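Local coordinates for protein Xaa-Pro dipeptidase (Lactobacillus brevis, PDB 3I7M) that is the N-terminal domain of a probable manganese-dependent metallopeptidase of family M24B, which as a whole probably cleaves Xaa-Pro dipeptides, at residues R42-V47 with I56-L61; Q52-F57 with T69-P74; A103-Q108 with L128-F133. All coordinates share one frame; numbering follows the deposited sequence.

Contact 1 (R42-V47 with I56-L61)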
# COMPACT_ATOMS: atom_id res chain seq x y z
N ARG A 42 -4.21 5.86 12.49
CA ARG A 42 -5.03 5.27 11.44
C ARG A 42 -4.19 4.70 10.28
O ARG A 42 -2.95 4.69 10.33
CB ARG A 42 -6.10 6.24 10.97
CG ARG A 42 -7.32 6.37 11.98
CD ARG A 42 -8.23 7.51 11.53
NE ARG A 42 -9.24 7.97 12.45
CZ ARG A 42 -8.95 8.61 13.56
NH1 ARG A 42 -9.90 9.09 14.32
NH2 ARG A 42 -7.69 8.80 13.89
N VAL A 43 -4.86 4.18 9.28
CA VAL A 43 -4.20 3.39 8.25
C VAL A 43 -4.22 4.17 6.94
O VAL A 43 -5.29 4.53 6.39
CB VAL A 43 -4.86 2.00 8.08
CG1 VAL A 43 -4.18 1.21 6.93
CG2 VAL A 43 -4.86 1.25 9.35
N LEU A 44 -3.05 4.49 6.42
CA LEU A 44 -2.83 5.12 5.11
C LEU A 44 -1.87 4.23 4.34
O LEU A 44 -0.79 3.90 4.88
CB LEU A 44 -2.24 6.48 5.27
CG LEU A 44 -1.74 7.19 4.01
CD1 LEU A 44 -2.91 7.61 3.09
CD2 LEU A 44 -0.87 8.40 4.35
N ALA A 45 -2.26 3.80 3.15
CA ALA A 45 -1.40 2.89 2.39
C ALA A 45 -1.53 3.16 0.93
O ALA A 45 -2.55 3.67 0.44
CB ALA A 45 -1.86 1.42 2.68
N LEU A 46 -0.49 2.78 0.20
CA LEU A 46 -0.47 2.83 -1.26
C LEU A 46 -0.09 1.44 -1.75
O LEU A 46 0.97 0.94 -1.37
CB LEU A 46 0.46 3.92 -1.76
CG LEU A 46 0.32 4.35 -3.21
CD1 LEU A 46 1.03 5.70 -3.42
CD2 LEU A 46 0.90 3.27 -4.07
N VAL A 47 -0.97 0.78 -2.48
CA VAL A 47 -0.81 -0.61 -2.90
C VAL A 47 -0.52 -0.65 -4.37
O VAL A 47 -1.23 -0.06 -5.17
CB VAL A 47 -2.04 -1.43 -2.60
CG1 VAL A 47 -1.88 -2.88 -3.11
CG2 VAL A 47 -2.31 -1.33 -1.07
N ILE A 56 -4.78 3.89 -3.45
CA ILE A 56 -4.49 4.41 -2.13
C ILE A 56 -5.66 4.06 -1.21
O ILE A 56 -6.84 4.12 -1.62
CB ILE A 56 -4.22 5.91 -2.13
CG1 ILE A 56 -2.91 6.13 -2.82
CG2 ILE A 56 -4.21 6.52 -0.73
CD1 ILE A 56 -2.59 7.61 -3.02
N PHE A 57 -5.36 3.73 0.05
CA PHE A 57 -6.35 3.46 1.08
C PHE A 57 -6.08 4.41 2.23
O PHE A 57 -4.92 4.59 2.65
CB PHE A 57 -6.25 2.02 1.57
CG PHE A 57 -7.32 1.64 2.48
CD1 PHE A 57 -8.52 1.11 2.00
CD2 PHE A 57 -7.18 1.77 3.86
CE1 PHE A 57 -9.56 0.77 2.89
CE2 PHE A 57 -8.26 1.41 4.70
CZ PHE A 57 -9.40 0.92 4.16
N ALA A 58 -7.09 5.15 2.72
CA ALA A 58 -6.90 6.21 3.64
C ALA A 58 -8.08 6.41 4.53
O ALA A 58 -9.17 6.01 4.17
CB ALA A 58 -6.60 7.52 2.92
N PRO A 59 -7.92 7.13 5.65
CA PRO A 59 -9.10 7.58 6.40
C PRO A 59 -9.98 8.44 5.52
O PRO A 59 -9.50 9.21 4.71
CB PRO A 59 -8.52 8.32 7.58
CG PRO A 59 -6.99 7.83 7.65
CD PRO A 59 -6.65 7.59 6.26
N ALA A 60 -11.30 8.29 5.68
CA ALA A 60 -12.27 8.97 4.84
C ALA A 60 -12.04 10.48 4.73
O ALA A 60 -12.17 11.03 3.63
CB ALA A 60 -13.66 8.69 5.36
N LEU A 61 -11.63 11.11 5.80
CA LEU A 61 -11.45 12.55 5.75
C LEU A 61 -10.20 12.99 5.03
O LEU A 61 -10.06 14.17 4.73
CB LEU A 61 -11.55 13.16 7.15
CG LEU A 61 -12.91 13.04 7.75
CD1 LEU A 61 -12.91 13.49 9.26
CD2 LEU A 61 -13.88 13.96 6.94
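A45 and F57 pair across the beta hairpin formed by strands 45-48 and 55-59, inside the mixed sheet of the creatinase/prolidase N-terminal domain. The two short strands run antiparallel, 162° apart. A45 and F57 are a hydrogen-bonded pair: A45 N gives to F57 O, and F57 N gives to A45 O, both at 2.8 Å. L46 and I56 form the next, non-hydrogen-bonded pair.

The side chain of I56 can be followed outward. Its CB lies 3.8 Å from A45 O. There it forks. CG2 stays near the same carbonyl oxygen, 3.5 Å from A45 O, and also reaches L44 CD1. CG1 sits anti to the carbonyl carbon of I56 (chi1 -70°), which sends this branch over to L46 and puts I56 CG1 3.7 Å from L46 CG. The tip, CD1, meets L46 CD1. Helix 26-33 and W71 also touch this apolar face. On the other face, the F57 ring packs near V43 and against helix 84-94.

Beyond the paired residues, P59 crosses the aliphatic part of R42, whose NE makes a salt bridge with D80. The buried V43 O has no hydrogen-bond partner in the model. Its near neighbours across the contact are carbons: P59 CD is 3.4 Å from V43 O, and A58 CA makes a CA-H...O contact with it.

Contact 2 (Q52-F57 with T69-P74)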
# COMPACT_ATOMS: atom_id res chain seq x y z
N GLN A 52 -1.20 -4.22 -12.91
CA GLN A 52 -2.48 -3.51 -12.92
C GLN A 52 -2.35 -2.27 -12.06
O GLN A 52 -1.31 -2.10 -11.43
CB GLN A 52 -3.62 -4.43 -12.48
CG GLN A 52 -3.53 -4.91 -11.03
CD GLN A 52 -4.77 -5.66 -10.58
OE1 GLN A 52 -5.89 -5.09 -10.52
NE2 GLN A 52 -4.61 -6.90 -10.29
N ASP A 53 -3.36 -1.42 -12.09
CA ASP A 53 -3.30 -0.13 -11.48
C ASP A 53 -3.25 -0.21 -9.94
O ASP A 53 -3.83 -1.13 -9.32
CB ASP A 53 -4.53 0.70 -11.86
CG ASP A 53 -4.54 1.15 -13.33
OD1 ASP A 53 -3.50 1.01 -14.06
OD2 ASP A 53 -5.59 1.73 -13.64
N PRO A 54 -2.56 0.78 -9.36
CA PRO A 54 -2.47 0.85 -7.90
C PRO A 54 -3.71 1.49 -7.29
O PRO A 54 -4.58 1.97 -8.01
CB PRO A 54 -1.29 1.75 -7.67
CG PRO A 54 -1.39 2.78 -8.84
CD PRO A 54 -1.88 1.91 -10.01
N PHE A 55 -3.76 1.55 -5.97
CA PHE A 55 -4.77 2.32 -5.28
C PHE A 55 -4.18 2.85 -3.98
O PHE A 55 -3.18 2.34 -3.45
CB PHE A 55 -6.05 1.54 -5.02
CG PHE A 55 -5.94 0.41 -4.06
CD1 PHE A 55 -6.15 0.58 -2.69
CD2 PHE A 55 -5.71 -0.86 -4.53
CE1 PHE A 55 -6.06 -0.49 -1.82
CE2 PHE A 55 -5.65 -1.96 -3.70
CZ PHE A 55 -5.85 -1.78 -2.31
N ILE A 56 -4.78 3.89 -3.45
CA ILE A 56 -4.49 4.41 -2.13
C ILE A 56 -5.66 4.06 -1.21
O ILE A 56 -6.84 4.12 -1.62
CB ILE A 56 -4.22 5.91 -2.13
CG1 ILE A 56 -2.91 6.13 -2.82
CG2 ILE A 56 -4.21 6.52 -0.73
CD1 ILE A 56 -2.59 7.61 -3.02
N PHE A 57 -5.36 3.73 0.05
CA PHE A 57 -6.35 3.46 1.08
C PHE A 57 -6.08 4.41 2.23
O PHE A 57 -4.92 4.59 2.65
CB PHE A 57 -6.25 2.02 1.57
CG PHE A 57 -7.32 1.64 2.48
CD1 PHE A 57 -8.52 1.11 2.00
CD2 PHE A 57 -7.18 1.77 3.86
CE1 PHE A 57 -9.56 0.77 2.89
CE2 PHE A 57 -8.26 1.41 4.70
CZ PHE A 57 -9.40 0.92 4.16
N THR A 69 -4.27 15.91 -5.10
CA THR A 69 -2.90 15.85 -5.60
C THR A 69 -2.78 15.56 -7.10
O THR A 69 -1.68 15.61 -7.67
CB THR A 69 -2.07 14.74 -4.94
OG1 THR A 69 -2.59 13.41 -5.25
CG2 THR A 69 -1.87 14.97 -3.45
N GLY A 70 -3.87 15.14 -7.72
CA GLY A 70 -3.84 14.69 -9.10
C GLY A 70 -3.76 13.20 -9.29
O GLY A 70 -3.77 12.70 -10.41
N TRP A 71 -3.72 12.46 -8.17
CA TRP A 71 -3.49 11.06 -8.20
C TRP A 71 -4.61 10.54 -9.06
O TRP A 71 -5.79 10.81 -8.85
CB TRP A 71 -3.58 10.57 -6.72
CG TRP A 71 -3.65 9.06 -6.52
CD1 TRP A 71 -4.79 8.36 -6.32
CD2 TRP A 71 -2.58 8.09 -6.65
NE1 TRP A 71 -4.49 6.99 -6.23
CE2 TRP A 71 -3.15 6.83 -6.39
CE3 TRP A 71 -1.19 8.17 -6.84
CZ2 TRP A 71 -2.39 5.66 -6.39
CZ3 TRP A 71 -0.46 6.99 -6.86
CH2 TRP A 71 -1.06 5.76 -6.63
N GLN A 72 -4.19 9.76 -10.06
CA GLN A 72 -5.02 9.33 -11.18
C GLN A 72 -5.73 8.01 -10.95
O GLN A 72 -6.43 7.50 -11.84
CB GLN A 72 -4.14 9.20 -12.45
CG GLN A 72 -2.75 9.89 -12.35
CD GLN A 72 -1.88 9.25 -11.27
OE1 GLN A 72 -0.95 9.85 -10.73
NE2 GLN A 72 -2.24 8.05 -10.91
N PHE A 73 -5.50 7.42 -9.76
CA PHE A 73 -6.02 6.10 -9.52
C PHE A 73 -6.95 6.13 -8.32
O PHE A 73 -7.12 7.23 -7.72
CB PHE A 73 -4.83 5.17 -9.29
CG PHE A 73 -3.78 5.21 -10.42
CD1 PHE A 73 -4.06 4.62 -11.63
CD2 PHE A 73 -2.55 5.79 -10.23
CE1 PHE A 73 -3.15 4.61 -12.66
CE2 PHE A 73 -1.59 5.80 -11.24
CZ PHE A 73 -1.89 5.20 -12.47
N PRO A 74 -7.61 4.99 -8.04
CA PRO A 74 -8.56 5.02 -6.93
C PRO A 74 -7.98 5.40 -5.55
O PRO A 74 -6.80 5.17 -5.24
CB PRO A 74 -9.16 3.66 -6.94
CG PRO A 74 -9.02 3.22 -8.35
CD PRO A 74 -7.72 3.73 -8.78
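The indole of W71 and the ring of F73 receive I56 and P54 on their faces. This is where the loop after helix 63-67 closes over the start of strand 55-59 and leads into strand 75-78, an outermost strand of the mixed sheet in this creatinase/prolidase N-terminal domain. I56 CD1 stands over one face of W71, a CH-pi contact 3.6 Å from the centroid of its five-membered ring. On the opposite face of the indole, F73 CD2 lies offset toward the rim. The backbone carbon of P74 is at the indole edge, in plane.

The F73 ring takes P54 in a similar way. P54 CD sits 3.7 Å from the centroid of that ring, only 7° off the normal. The D53 side chain crosses that of F73 at about a right angle, its carboxylate steeply inclined to the ring, with D53 CG 3.8 Å from F73 CE1. P54 CG bridges the two aromatics, touching F73 CD2 and also W71 CH2.

In W71, CG is anti to the backbone N (chi1 168°), which carries the indole across to strand 55-59. An alanine at W71 would be likely to leave I56 CD1 without its aromatic cover and P74 O with one donor fewer.

That oxygen is gripped twice, from opposite faces of its carbonyl plane. I56 N gives a nearly straight bond of 3.0 Å to P74 O (173° at the hydrogen). W71 NE1 reaches P74 O at 3.1 Å, from well above the carbonyl plane but almost in the plane of its own indole.

Contact 3 (A103-Q108 with L128-F133)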
# COMPACT_ATOMS: atom_id res chain seq x y z
N ALA A 103 5.60 -7.48 -0.75
CA ALA A 103 6.67 -6.60 -0.34
C ALA A 103 6.11 -5.49 0.53
O ALA A 103 5.00 -5.00 0.28
CB ALA A 103 7.32 -5.99 -1.57
N ILE A 104 6.86 -5.18 1.58
CA ILE A 104 6.51 -4.11 2.52
C ILE A 104 7.77 -3.25 2.78
O ILE A 104 8.89 -3.67 2.43
CB ILE A 104 5.91 -4.63 3.85
CG1 ILE A 104 6.77 -5.74 4.42
CG2 ILE A 104 4.47 -5.11 3.59
CD1 ILE A 104 6.47 -6.05 5.84
N GLU A 105 7.62 -2.12 3.43
CA GLU A 105 8.69 -1.25 3.84
C GLU A 105 9.00 -1.66 5.28
O GLU A 105 8.52 -1.09 6.28
CB GLU A 105 8.23 0.22 3.81
CG GLU A 105 7.92 0.61 2.37
CD GLU A 105 7.55 2.06 2.28
OE1 GLU A 105 6.35 2.39 2.44
OE2 GLU A 105 8.45 2.88 1.99
N LYS A 106 9.86 -2.64 5.42
CA LYS A 106 10.07 -3.27 6.72
C LYS A 106 10.74 -2.36 7.72
O LYS A 106 10.60 -2.53 8.93
CB LYS A 106 10.90 -4.55 6.59
CG LYS A 106 10.14 -5.58 5.82
CD LYS A 106 10.80 -6.99 5.86
CE LYS A 106 9.88 -8.08 5.30
NZ LYS A 106 10.55 -9.49 5.36
N GLY A 107 11.52 -1.38 7.29
CA GLY A 107 12.12 -0.45 8.23
C GLY A 107 11.15 0.43 8.95
O GLY A 107 11.47 0.96 10.04
N GLN A 108 9.95 0.60 8.42
CA GLN A 108 8.93 1.48 8.98
C GLN A 108 7.71 0.72 9.49
O GLN A 108 7.12 1.17 10.48
CB GLN A 108 8.54 2.56 7.93
CG GLN A 108 7.46 3.53 8.41
CD GLN A 108 6.05 3.07 8.22
OE1 GLN A 108 5.10 3.64 8.85
NE2 GLN A 108 5.88 2.23 7.32
N LEU A 128 9.77 -10.04 1.41
CA LEU A 128 10.35 -9.03 0.52
C LEU A 128 10.34 -7.63 1.18
O LEU A 128 9.32 -7.22 1.77
CB LEU A 128 9.54 -8.93 -0.76
CG LEU A 128 9.65 -10.09 -1.73
CD1 LEU A 128 8.64 -9.91 -2.86
CD2 LEU A 128 11.02 -10.24 -2.34
N ASP A 129 11.43 -6.88 1.06
CA ASP A 129 11.62 -5.59 1.69
C ASP A 129 11.96 -4.63 0.58
O ASP A 129 12.95 -4.77 -0.10
CB ASP A 129 12.71 -5.66 2.75
CG ASP A 129 12.78 -4.44 3.61
OD1 ASP A 129 12.01 -3.50 3.40
OD2 ASP A 129 13.61 -4.46 4.55
N ILE A 130 11.11 -3.62 0.40
CA ILE A 130 11.33 -2.56 -0.59
C ILE A 130 12.02 -1.33 0.00
O ILE A 130 12.31 -0.38 -0.73
CB ILE A 130 10.02 -2.21 -1.34
CG1 ILE A 130 10.28 -1.55 -2.69
CG2 ILE A 130 9.04 -1.42 -0.42
CD1 ILE A 130 9.05 -1.42 -3.54
N THR A 131 12.41 -1.42 1.29
CA THR A 131 13.02 -0.27 1.98
C THR A 131 14.21 0.31 1.19
O THR A 131 14.25 1.50 0.90
CB THR A 131 13.46 -0.67 3.39
OG1 THR A 131 12.28 -0.94 4.14
CG2 THR A 131 14.26 0.51 4.07
N SER A 132 15.16 -0.55 0.82
CA SER A 132 16.36 -0.11 0.14
C SER A 132 16.05 0.47 -1.25
O SER A 132 16.65 1.50 -1.67
CB SER A 132 17.35 -1.26 0.02
OG SER A 132 18.45 -0.87 -0.75
N PHE A 133 15.17 -0.20 -2.00
CA PHE A 133 14.78 0.26 -3.35
C PHE A 133 14.17 1.71 -3.28
O PHE A 133 14.53 2.64 -4.04
CB PHE A 133 13.84 -0.69 -4.05
CG PHE A 133 13.36 -0.20 -5.43
CD1 PHE A 133 14.13 -0.38 -6.57
CD2 PHE A 133 12.15 0.43 -5.59
CE1 PHE A 133 13.71 0.10 -7.81
CE2 PHE A 133 11.72 0.87 -6.82
CZ PHE A 133 12.51 0.70 -7.94
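D129 OD1 accepts three hydrogen bonds where strand 125-129 turns into helix 131-136. T131 OG1 donates to D129 OD1 at 2.7 Å, on the syn side and close to the carboxylate plane. T131 N also gives to this oxygen, at 3.0 Å, in a bond that caps the start of the helix. K106 N, from across the contact, reaches D129 OD1 at 3.1 Å. The two backbone donors meet OD1 from opposite faces of the carboxylate, each well out of its plane. D129 CG lies anti to the backbone N (chi1 -169°), a setting that brings OD1 between the helix start and the turn at K106. The T131 hydroxyl has a second role: its oxygen accepts a straight bond from G107 N, 3.3 Å from T131 OG1.

Next to this cluster the backbones pair in parallel. I104 N gives to L128 O, and I104 O accepts from I130 N at 3.0 Å. I104 thus bonds to the residues before and after D129, its parallel partner. These bonds join strand 101-104 to strand 125-129, the two strands of a beta-alpha-beta unit whose helix is 111-118.

Packing lies around the polar core. The extended side chain of K106 passes obliquely over D129, with K106 CB 3.4 Å from D129 OD2. Its NZ bonds instead to F126 O. A103 CB meets L128 CB on the sheet face covered in part by W12 of helix 5-15. E105 CG rests 3.6 Å from I130 CG2, while its carboxylate bonds to T28, S24 and N25.

The chemistry implies that one carboxylate oxygen ties the turn at K106 to the start of helix 131-136, and probably steadies both. Its three donors, together with the positive end of the helix, would probably stabilise the charged form of D129.

All three contacts belong to one mixed sheet. Contacts 1 and 2 are close neighbours, with centres 11 Å apart. They share I56 and F57 on strand 55-59. V47 N lies 2.9 Å from F55 O, a probable hydrogen bond, and L46 CD1 packs 3.8 Å from W71 CH2. Contact 3 holds the other end of the sheet, on the opposite side of the chain's centre. Its centre is about 18 Å from that of contact 1 and 20 Å from that of contact 2, and it touches neither. Strand 20-23 lies between strands 45-48 and 101-104. No metal or ligand lies in these contacts; the enzyme's manganese site is probably in the catalytic domain, which this chain lacks.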